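Local coordinates for protein Exo-beta-1,3-galactanase (Bifidobacterium bifidum, PDB 5FLW) that probably hydrolyses beta-1,3-galactan chains from one end, as a glycoside hydrolase of family 43 built on a five-bladed beta-propeller, at residues 204-207 / 212-215; 250-253 / 258-261; 279-284 / 292-297. One frame throughout, in Å; residues are numbered along the deposited sequence.

Contact 1: 204-207 / 212-215; sequences GSQL and TNDN
Asn213 and Gln206 join the two arms of a connection between neighbouring antiparallel strands, a side-chain-to-backbone contact just where strand 199-205 gives way to the loop that leads into strand 216-220. The amide of Asn213 grips the main chain of Gln206 with both its polar atoms, OD1 and ND2. OD1 of Asn213 takes the hydrogen bond from N of Gln206 at 2.9 Å, the donor lying above the carbonyl plane, while ND2 of Asn213 gives one to O of Gln206 at 3.0 Å, bent to 130°. This double hold on a single residue depends on chi1 of 59°, which sets CG of Asn213 between its own backbone N and carbonyl carbon. A weak bond from ND2 of Asn215 also reaches OD1 of Asn213, at 2.8 Å, and Thr208 accepts from ND2 of Asn213.

Nearer the strand, ND2 of Asn215 lies 3.4 Å from CB of Ser205, and CB of Asn215 packs against O of Gly204 at 3.2 Å. The amide oxygen of Asn215 is bound by the backbone N of Val245, and Ser205 OG pairs with Ser190 and Gln244. The arrangement is that of a strand-to-strand connection inside one four-stranded blade of the five-bladed beta-propeller that characterises family 43.

Contact 2: 250-253 / 258-261; sequences PLDD and SEHF
Asp252 and His260 meet across the turn that follows strand 244-250, and the carboxylate shares its two oxygens between a ring and a backbone amide. ND1 of His260 donates to the syn lone pair of OD1 of Asp252 at 2.9 Å, with the carboxylate and ring planes 68° apart; its second approach, to OD2, is weak. OD2 of Asp252 is instead held by N of Glu259 at 2.7 Å, a nearly straight bond that arrives from above the carboxylate plane. With an alanine here, ND1 of His260 and N of Glu259 would probably lose their shared acceptor, and the imidazole would be freer to turn.

Ser258 works in both directions: its OG accepts from N of Asp252 at 3.2 Å and donates to O of His260 at 2.8 Å. That carbonyl oxygen also accepts from N of Leu251 at 2.9 Å, the two donors coming from opposite faces of the carbonyl plane. These bonds close the hairpin connection between edge strand 244-250 and strand 261-266 in the last blade of the propeller, where Pro250 and Phe261 form an antiparallel non-hydrogen-bonded pair. On the face that carries this pair, CB of Pro250 touches CE2 of Phe261 at 3.6 Å and, equally closely, CB of Ser258. Ile194 of strand 191-196, in another blade, packs against both Pro250 and Phe261. The carboxylate of Glu259 forms a salt bridge with Lys196.

Contact 3: 279-284 / 292-297; sequences VQMPIS and LTWSDT
Met281 turns CG beside its backbone N (chi1 -63°), runs extended to SD and then bends at chi3 (66°), which carries CE up to segment 292-297. Trp294 sends its indole back to meet it, with CG opposite the backbone N, although its CB points away from the strand. The methyl CE of Met281 lies 3.3 Å from O of Thr293 and 3.9 Å from CG of Leu292. SD of Met281 sits 3.9 Å from CE3 of Trp294, a Met-aromatic contact in which the sulfur is 5.0 Å from the centroid of the six-membered ring and approaches it obliquely, 67° off the normal. Val279 adds a looser touch, its CG1 lying at the edge of the same ring near CZ3.

The contact joins strand 278-286, third of the four strands of the last propeller blade, to the C-terminal segment that leaves the blade after its outermost strand 289-291. Tyr241 of helix 239-242 packs on Met281 and Leu292, and its hydroxyl is hydrogen-bonded to N of Trp294. Farther along the strand, CD1 of Leu292 packs against CB of Ile283, at 3.9 Å, and O of Pro282, at 3.4 Å. Here the two segments are bridged by a water, which donates to O of Pro282 and accepts from N of Thr293 at 2.9 Å.

The three contacts follow one another along the chain, each closing before the next opens, and occupy two blades of the propeller. Contact 1 belongs to the sheet of strands 191-196, 199-205, 216-220 and 231-232; contacts 2 and 3 share the sheet that starts with strand 244-250. The centres of contacts 2 and 3 are about 15 Å apart, and the two touch through a probable hydrogen bond from N of Ile283 to O of Phe261, 3.1 Å long. Contact 1 stands apart, its centre about 24 Å from that of contact 2 and about 17 Å from that of contact 3. Contacts 1 and 2 thus close strand connections in two successive blades, while contact 3 packs the C-terminal segment on the last one.

Contact 1: 204-207 / 212-215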
ATOM      1  N   GLY A 204      -1.236   6.109  -8.094  1.00 15.45           N
ATOM      2  CA  GLY A 204      -0.417   4.979  -8.498  1.00 14.98           C
ATOM      3  C   GLY A 204       0.845   5.432  -9.206  1.00 13.81           C
ATOM      4  O   GLY A 204       1.049   6.623  -9.465  1.00 14.97           O
ATOM      5  N   SER A 205       1.692   4.452  -9.519  1.00 12.26           N
ATOM      6  CA  SER A 205       2.986   4.687 -10.149  1.00 12.53           C
ATOM      7  C   SER A 205       3.043   4.090 -11.553  1.00 14.25           C
ATOM      8  O   SER A 205       2.449   3.038 -11.828  1.00 14.31           O
ATOM      9  CB  SER A 205       4.129   4.106  -9.311  1.00 14.54           C
ATOM     10  OG  SER A 205       3.863   2.769  -8.926  1.00 14.46           O
ATOM     11  N   GLN A 206       3.776   4.763 -12.440  1.00 15.51           N
ATOM     12  CA  GLN A 206       3.998   4.177 -13.760  1.00 17.84           C
ATOM     13  C   GLN A 206       4.868   2.928 -13.623  1.00 14.24           C
ATOM     14  O   GLN A 206       5.449   2.655 -12.568  1.00 16.81           O
ATOM     15  CB  GLN A 206       4.605   5.194 -14.742  1.00 14.84           C
ATOM     16  CG  GLN A 206       3.834   6.506 -14.787  1.00 20.99           C
ATOM     17  CD  GLN A 206       4.420   7.494 -15.798  1.00 24.29           C
ATOM     18  OE1 GLN A 206       4.669   8.671 -15.485  1.00 27.74           O
ATOM     19  NE2 GLN A 206       4.660   7.034 -17.011  1.00 27.82           N
ATOM     20  N   LEU A 207       4.924   2.148 -14.705  1.00 18.62           N
ATOM     21  CA  LEU A 207       5.675   0.891 -14.763  1.00 17.54           C
ATOM     22  C   LEU A 207       7.012   1.234 -15.411  1.00 23.01           C
ATOM     23  O   LEU A 207       7.147   1.231 -16.638  1.00 28.92           O
ATOM     24  CB  LEU A 207       4.907  -0.157 -15.570  1.00 18.29           C
ATOM     25  CG  LEU A 207       3.480  -0.457 -15.083  1.00 17.14           C
ATOM     26  CD1 LEU A 207       2.817  -1.511 -15.957  1.00 19.15           C
ATOM     27  CD2 LEU A 207       3.472  -0.921 -13.660  1.00 33.16           C
ATOM     28  N   THR A 212      12.369   5.539 -10.625  1.00 21.76           N
ATOM     29  CA  THR A 212      11.214   6.295 -10.174  1.00 15.97           C
ATOM     30  C   THR A 212      10.657   7.116 -11.338  1.00 22.99           C
ATOM     31  O   THR A 212      11.351   7.409 -12.320  1.00 21.81           O
ATOM     32  CB  THR A 212      11.611   7.165  -8.980  1.00 16.87           C
ATOM     33  OG1 THR A 212      12.786   7.909  -9.313  1.00 17.96           O
ATOM     34  CG2 THR A 212      11.923   6.284  -7.755  1.00 17.41           C
ATOM     35  N   ASN A 213       9.380   7.480 -11.225  1.00 17.25           N
ATOM     36  CA  ASN A 213       8.671   8.178 -12.286  1.00 17.93           C
ATOM     37  C   ASN A 213       7.711   9.184 -11.671  1.00 17.49           C
ATOM     38  O   ASN A 213       7.510   9.226 -10.451  1.00 16.90           O
ATOM     39  CB  ASN A 213       7.916   7.180 -13.204  1.00 19.49           C
ATOM     40  CG  ASN A 213       6.883   6.326 -12.443  1.00 14.49           C
ATOM     41  OD1 ASN A 213       5.808   6.802 -12.081  1.00 17.68           O
ATOM     42  ND2 ASN A 213       7.200   5.054 -12.247  1.00 17.86           N
ATOM     43  N   ASP A 214       7.106   9.998 -12.534  1.00 16.12           N
ATOM     44  CA  ASP A 214       6.098  10.954 -12.087  1.00 20.00           C
ATOM     45  C   ASP A 214       4.806  10.172 -11.864  1.00 15.96           C
ATOM     46  O   ASP A 214       4.128   9.762 -12.821  1.00 16.86           O
ATOM     47  CB  ASP A 214       5.921  12.068 -13.114  1.00 18.36           C
ATOM     48  CG  ASP A 214       7.133  12.979 -13.215  1.00 24.94           C
ATOM     49  OD1 ASP A 214       7.887  13.139 -12.216  1.00 22.16           O
ATOM     50  OD2 ASP A 214       7.313  13.577 -14.309  1.00 23.59           O
ATOM     51  N   ASN A 215       4.476   9.938 -10.589  1.00 15.31           N
ATOM     52  CA  ASN A 215       3.266   9.212 -10.237  1.00 14.69           C
ATOM     53  C   ASN A 215       2.027  10.084 -10.511  1.00 17.02           C
ATOM     54  O   ASN A 215       2.106  11.313 -10.640  1.00 17.21           O
ATOM     55  CB  ASN A 215       3.302   8.791  -8.766  1.00 14.49           C
ATOM     56  CG  ASN A 215       4.439   7.786  -8.430  1.00 14.51           C
ATOM     57  OD1 ASN A 215       4.631   7.462  -7.257  1.00 14.85           O
ATOM     58  ND2 ASN A 215       5.188   7.319  -9.435  1.00 14.85           N
TER

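Contact 2: 250-253 / 258-261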
ATOM      1  N   PRO A 250      -5.628   9.673   5.394  1.00 18.45           N
ATOM      2  CA  PRO A 250      -6.196  10.830   6.098  1.00 19.08           C
ATOM      3  C   PRO A 250      -5.793  10.801   7.576  1.00 24.08           C
ATOM      4  O   PRO A 250      -5.723   9.739   8.207  1.00 19.75           O
ATOM      5  CB  PRO A 250      -7.711  10.633   5.924  1.00 18.34           C
ATOM      6  CG  PRO A 250      -7.896   9.137   5.781  1.00 22.65           C
ATOM      7  CD  PRO A 250      -6.611   8.588   5.175  1.00 18.72           C
ATOM      8  N   LEU A 251      -5.497  11.983   8.127  1.00 23.42           N
ATOM      9  CA  LEU A 251      -5.015  12.084   9.502  1.00 20.65           C
ATOM     10  C   LEU A 251      -6.044  12.593  10.514  1.00 28.89           C
ATOM     11  O   LEU A 251      -5.847  12.397  11.721  1.00 33.54           O
ATOM     12  CB  LEU A 251      -3.751  12.954   9.568  1.00 19.71           C
ATOM     13  CG  LEU A 251      -2.560  12.450   8.753  1.00 20.73           C
ATOM     14  CD1 LEU A 251      -1.508  13.512   8.699  1.00 23.76           C
ATOM     15  CD2 LEU A 251      -1.972  11.188   9.329  1.00 23.61           C
ATOM     16  N   ASP A 252      -7.120  13.239  10.074  1.00 24.68           N
ATOM     17  CA  ASP A 252      -8.069  13.825  11.011  1.00 27.02           C
ATOM     18  C   ASP A 252      -9.039  12.763  11.532  1.00 25.57           C
ATOM     19  O   ASP A 252      -9.059  11.616  11.068  1.00 26.72           O
ATOM     20  CB  ASP A 252      -8.876  14.934  10.339  1.00 27.94           C
ATOM     21  CG  ASP A 252      -8.039  16.135   9.958  1.00 37.85           C
ATOM     22  OD1 ASP A 252      -6.872  16.251  10.416  1.00 35.16           O
ATOM     23  OD2 ASP A 252      -8.584  16.985   9.210  1.00 42.79           O
ATOM     24  N   ASP A 253      -9.885  13.178  12.488  1.00 35.08           N
ATOM     25  CA  ASP A 253     -10.791  12.238  13.157  1.00 32.53           C
ATOM     26  C   ASP A 253     -11.777  11.604  12.177  1.00 28.17           C
ATOM     27  O   ASP A 253     -12.113  10.425  12.310  1.00 30.09           O
ATOM     28  CB  ASP A 253     -11.517  12.916  14.327  1.00 32.75           C
ATOM     29  CG  ASP A 253     -10.621  13.108  15.554  1.00 42.85           C
ATOM     30  OD1 ASP A 253      -9.563  12.438  15.644  1.00 54.29           O
ATOM     31  OD2 ASP A 253     -10.957  13.959  16.416  1.00 57.33           O
ATOM     32  N   SER A 258     -11.316  14.635   5.825  1.00 25.57           N
ATOM     33  CA  SER A 258     -10.128  15.080   6.525  1.00 26.17           C
ATOM     34  C   SER A 258      -9.526  16.270   5.778  1.00 23.79           C
ATOM     35  O   SER A 258      -9.692  16.417   4.564  1.00 23.96           O
ATOM     36  CB  SER A 258      -9.159  13.893   6.654  1.00 22.31           C
ATOM     37  OG  SER A 258      -7.888  14.288   7.145  1.00 28.75           O
ATOM     38  N   GLU A 259      -8.868  17.150   6.526  1.00 24.54           N
ATOM     39  CA  GLU A 259      -8.145  18.283   5.958  1.00 27.37           C
ATOM     40  C   GLU A 259      -6.646  18.077   5.907  1.00 28.69           C
ATOM     41  O   GLU A 259      -5.937  18.929   5.359  1.00 27.98           O
ATOM     42  CB  GLU A 259      -8.459  19.591   6.702  1.00 26.89           C
ATOM     43  CG  GLU A 259      -9.948  20.013   6.710  1.00 32.24           C
ATOM     44  CD  GLU A 259     -10.511  20.374   5.308  1.00 48.46           C
ATOM     45  OE1 GLU A 259      -9.754  20.908   4.439  1.00 61.32           O
ATOM     46  OE2 GLU A 259     -11.737  20.141   5.063  1.00 65.93           O
ATOM     47  N   HIS A 260      -6.154  16.970   6.456  1.00 22.88           N
ATOM     48  CA  HIS A 260      -4.728  16.659   6.477  1.00 21.89           C
ATOM     49  C   HIS A 260      -4.504  15.225   6.027  1.00 21.54           C
ATOM     50  O   HIS A 260      -5.227  14.308   6.426  1.00 20.53           O
ATOM     51  CB  HIS A 260      -4.090  16.865   7.850  1.00 24.02           C
ATOM     52  CG  HIS A 260      -4.376  18.232   8.432  1.00 24.72           C
ATOM     53  ND1 HIS A 260      -5.509  18.500   9.188  1.00 31.04           N
ATOM     54  CD2 HIS A 260      -3.690  19.392   8.332  1.00 35.72           C
ATOM     55  CE1 HIS A 260      -5.489  19.766   9.527  1.00 32.78           C
ATOM     56  NE2 HIS A 260      -4.404  20.319   9.020  1.00 43.82           N
ATOM     57  N   PHE A 261      -3.493  15.044   5.189  1.00 22.37           N
ATOM     58  CA  PHE A 261      -3.178  13.753   4.592  1.00 19.84           C
ATOM     59  C   PHE A 261      -1.670  13.576   4.622  1.00 18.50           C
ATOM     60  O   PHE A 261      -0.910  14.550   4.492  1.00 19.90           O
ATOM     61  CB  PHE A 261      -3.706  13.661   3.150  1.00 19.30           C
ATOM     62  CG  PHE A 261      -5.204  13.776   3.046  1.00 22.98           C
ATOM     63  CD1 PHE A 261      -5.820  15.028   2.941  1.00 22.14           C
ATOM     64  CD2 PHE A 261      -5.998  12.637   3.064  1.00 20.88           C
ATOM     65  CE1 PHE A 261      -7.207  15.132   2.854  1.00 23.60           C
ATOM     66  CE2 PHE A 261      -7.372  12.726   2.977  1.00 22.44           C
ATOM     67  CZ  PHE A 261      -7.989  13.974   2.872  1.00 23.91           C
TER

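Contact 3: 279-284 / 292-297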
ATOM      1  N   VAL A 279      10.020   8.224   1.704  1.00 11.09           N
ATOM      2  CA  VAL A 279       9.729   9.644   1.592  1.00 15.85           C
ATOM      3  C   VAL A 279       8.389   9.866   2.293  1.00 16.66           C
ATOM      4  O   VAL A 279       7.364   9.317   1.874  1.00 14.25           O
ATOM      5  CB  VAL A 279       9.689  10.102   0.120  1.00 14.44           C
ATOM      6  CG1 VAL A 279       9.186  11.541   0.030  1.00 15.42           C
ATOM      7  CG2 VAL A 279      11.081   9.955  -0.542  1.00 12.79           C
ATOM      8  N   GLN A 280       8.400  10.659   3.366  1.00 12.64           N
ATOM      9  CA  GLN A 280       7.219  10.900   4.180  1.00 13.30           C
ATOM     10  C   GLN A 280       6.945  12.400   4.167  1.00 17.16           C
ATOM     11  O   GLN A 280       7.816  13.199   4.554  1.00 15.07           O
ATOM     12  CB  GLN A 280       7.461  10.417   5.601  1.00 13.00           C
ATOM     13  CG  GLN A 280       6.299  10.621   6.550  1.00 14.39           C
ATOM     14  CD  GLN A 280       6.563   9.969   7.910  1.00 20.17           C
ATOM     15  OE1 GLN A 280       6.742   8.745   8.007  1.00 18.06           O
ATOM     16  NE2 GLN A 280       6.594  10.782   8.961  1.00 17.31           N
ATOM     17  N   MET A 281       5.754  12.784   3.700  1.00 14.22           N
ATOM     18  CA  MET A 281       5.467  14.189   3.433  1.00 14.51           C
ATOM     19  C   MET A 281       3.982  14.432   3.615  1.00 16.39           C
ATOM     20  O   MET A 281       3.177  13.531   3.347  1.00 16.63           O
ATOM     21  CB  MET A 281       5.840  14.558   1.985  1.00 16.99           C
ATOM     22  CG  MET A 281       7.320  14.430   1.612  1.00 17.98           C
ATOM     23  SD  MET A 281       7.579  14.631  -0.167  1.00 18.81           S
ATOM     24  CE  MET A 281       7.111  16.381  -0.401  1.00 19.81           C
ATOM     25  N   PRO A 282       3.578  15.645   3.998  1.00 16.82           N
ATOM     26  CA  PRO A 282       2.160  16.005   3.880  1.00 17.56           C
ATOM     27  C   PRO A 282       1.793  16.132   2.405  1.00 18.50           C
ATOM     28  O   PRO A 282       2.623  16.497   1.564  1.00 19.22           O
ATOM     29  CB  PRO A 282       2.079  17.357   4.586  1.00 19.24           C
ATOM     30  CG  PRO A 282       3.431  17.963   4.351  1.00 19.32           C
ATOM     31  CD  PRO A 282       4.414  16.822   4.325  1.00 16.97           C
ATOM     32  N   ILE A 283       0.565  15.745   2.074  1.00 18.83           N
ATOM     33  CA  ILE A 283       0.049  15.902   0.719  1.00 18.98           C
ATOM     34  C   ILE A 283      -1.256  16.685   0.804  1.00 19.09           C
ATOM     35  O   ILE A 283      -2.093  16.414   1.672  1.00 22.17           O
ATOM     36  CB  ILE A 283      -0.085  14.548  -0.016  1.00 17.58           C
ATOM     37  CG1 ILE A 283      -0.452  14.756  -1.497  1.00 19.40           C
ATOM     38  CG2 ILE A 283      -1.086  13.643   0.670  1.00 16.90           C
ATOM     39  CD1 ILE A 283      -0.385  13.509  -2.358  1.00 18.37           C
ATOM     40  N   SER A 284      -1.392  17.701  -0.039  1.00 19.98           N
ATOM     41  CA  SER A 284      -2.568  18.556  -0.027  1.00 21.34           C
ATOM     42  C   SER A 284      -3.635  17.984  -0.968  1.00 23.80           C
ATOM     43  O   SER A 284      -3.342  17.648  -2.124  1.00 24.44           O
ATOM     44  CB  SER A 284      -2.173  19.982  -0.405  1.00 24.90           C
ATOM     45  OG  SER A 284      -3.277  20.645  -0.970  1.00 38.84           O
ATOM     46  N   LEU A 292       1.717  17.545  -4.125  1.00 22.46           N
ATOM     47  CA  LEU A 292       2.812  17.152  -3.246  1.00 23.68           C
ATOM     48  C   LEU A 292       3.983  18.089  -3.503  1.00 20.28           C
ATOM     49  O   LEU A 292       4.452  18.183  -4.642  1.00 23.19           O
ATOM     50  CB  LEU A 292       3.209  15.694  -3.518  1.00 22.54           C
ATOM     51  CG  LEU A 292       4.217  15.026  -2.603  1.00 19.14           C
ATOM     52  CD1 LEU A 292       3.623  14.830  -1.188  1.00 16.71           C
ATOM     53  CD2 LEU A 292       4.707  13.676  -3.215  1.00 17.49           C
ATOM     54  N   THR A 293       4.448  18.784  -2.452  1.00 19.04           N
ATOM     55  CA  THR A 293       5.484  19.815  -2.572  1.00 23.89           C
ATOM     56  C   THR A 293       6.575  19.666  -1.520  1.00 22.71           C
ATOM     57  O   THR A 293       6.283  19.573  -0.323  1.00 22.91           O
ATOM     58  CB  THR A 293       4.910  21.220  -2.445  1.00 21.37           C
ATOM     59  OG1 THR A 293       3.834  21.349  -3.380  1.00 29.30           O
ATOM     60  CG2 THR A 293       5.945  22.193  -2.823  1.00 27.48           C
ATOM     61  N   TRP A 294       7.828  19.695  -1.968  1.00 19.78           N
ATOM     62  CA  TRP A 294       8.943  19.658  -1.031  1.00 23.00           C
ATOM     63  C   TRP A 294       9.083  21.009  -0.318  1.00 26.01           C
ATOM     64  O   TRP A 294       8.678  22.054  -0.824  1.00 24.55           O
ATOM     65  CB  TRP A 294      10.242  19.349  -1.782  1.00 21.60           C
ATOM     66  CG  TRP A 294      11.383  18.925  -0.936  1.00 21.80           C
ATOM     67  CD1 TRP A 294      12.385  19.718  -0.446  1.00 31.66           C
ATOM     68  CD2 TRP A 294      11.662  17.587  -0.464  1.00 18.62           C
ATOM     69  NE1 TRP A 294      13.285  18.955   0.283  1.00 24.71           N
ATOM     70  CE2 TRP A 294      12.862  17.651   0.296  1.00 20.45           C
ATOM     71  CE3 TRP A 294      11.021  16.350  -0.613  1.00 16.97           C
ATOM     72  CZ2 TRP A 294      13.427  16.527   0.904  1.00 23.18           C
ATOM     73  CZ3 TRP A 294      11.590  15.222  -0.018  1.00 17.65           C
ATOM     74  CH2 TRP A 294      12.787  15.321   0.732  1.00 26.37           C
ATOM     75  N   SER A 295       9.697  20.973   0.862  1.00 29.49           N
ATOM     76  CA  SER A 295      10.072  22.164   1.611  1.00 23.97           C
ATOM     77  C   SER A 295      11.527  22.058   2.036  1.00 23.24           C
ATOM     78  O   SER A 295      12.017  20.975   2.364  1.00 23.83           O
ATOM     79  CB  SER A 295       9.177  22.281   2.850  1.00 22.76           C
ATOM     80  OG  SER A 295       9.741  23.204   3.760  1.00 36.14           O
ATOM     81  N   ASP A 296      12.213  23.210   2.044  1.00 29.76           N
ATOM     82  CA  ASP A 296      13.618  23.304   2.438  1.00 30.44           C
ATOM     83  C   ASP A 296      13.897  22.711   3.800  1.00 27.08           C
ATOM     84  O   ASP A 296      15.042  22.330   4.086  1.00 33.98           O
ATOM     85  CB  ASP A 296      13.996  24.777   2.587  1.00 40.93           C
ATOM     86  CG  ASP A 296      14.174  25.454   1.277  1.00 50.89           C
ATOM     87  OD1 ASP A 296      14.286  24.718   0.272  1.00 73.10           O
ATOM     88  OD2 ASP A 296      14.191  26.708   1.253  1.00 71.04           O
ATOM     89  N   THR A 297      12.917  22.779   4.701  1.00 24.02           N
ATOM     90  CA  THR A 297      13.082  22.289   6.067  1.00 31.35           C
ATOM     91  C   THR A 297      13.059  20.764   6.169  1.00 26.60           C
ATOM     92  O   THR A 297      13.409  20.219   7.224  1.00 25.90           O
ATOM     93  CB  THR A 297      11.995  22.875   6.959  1.00 24.54           C
ATOM     94  OG1 THR A 297      10.722  22.378   6.526  1.00 33.85           O
ATOM     95  CG2 THR A 297      12.029  24.393   6.857  1.00 33.70           C
TER
HETATM   96  O   HOH W   1       2.911  18.726   0.053  1.00 25.84           O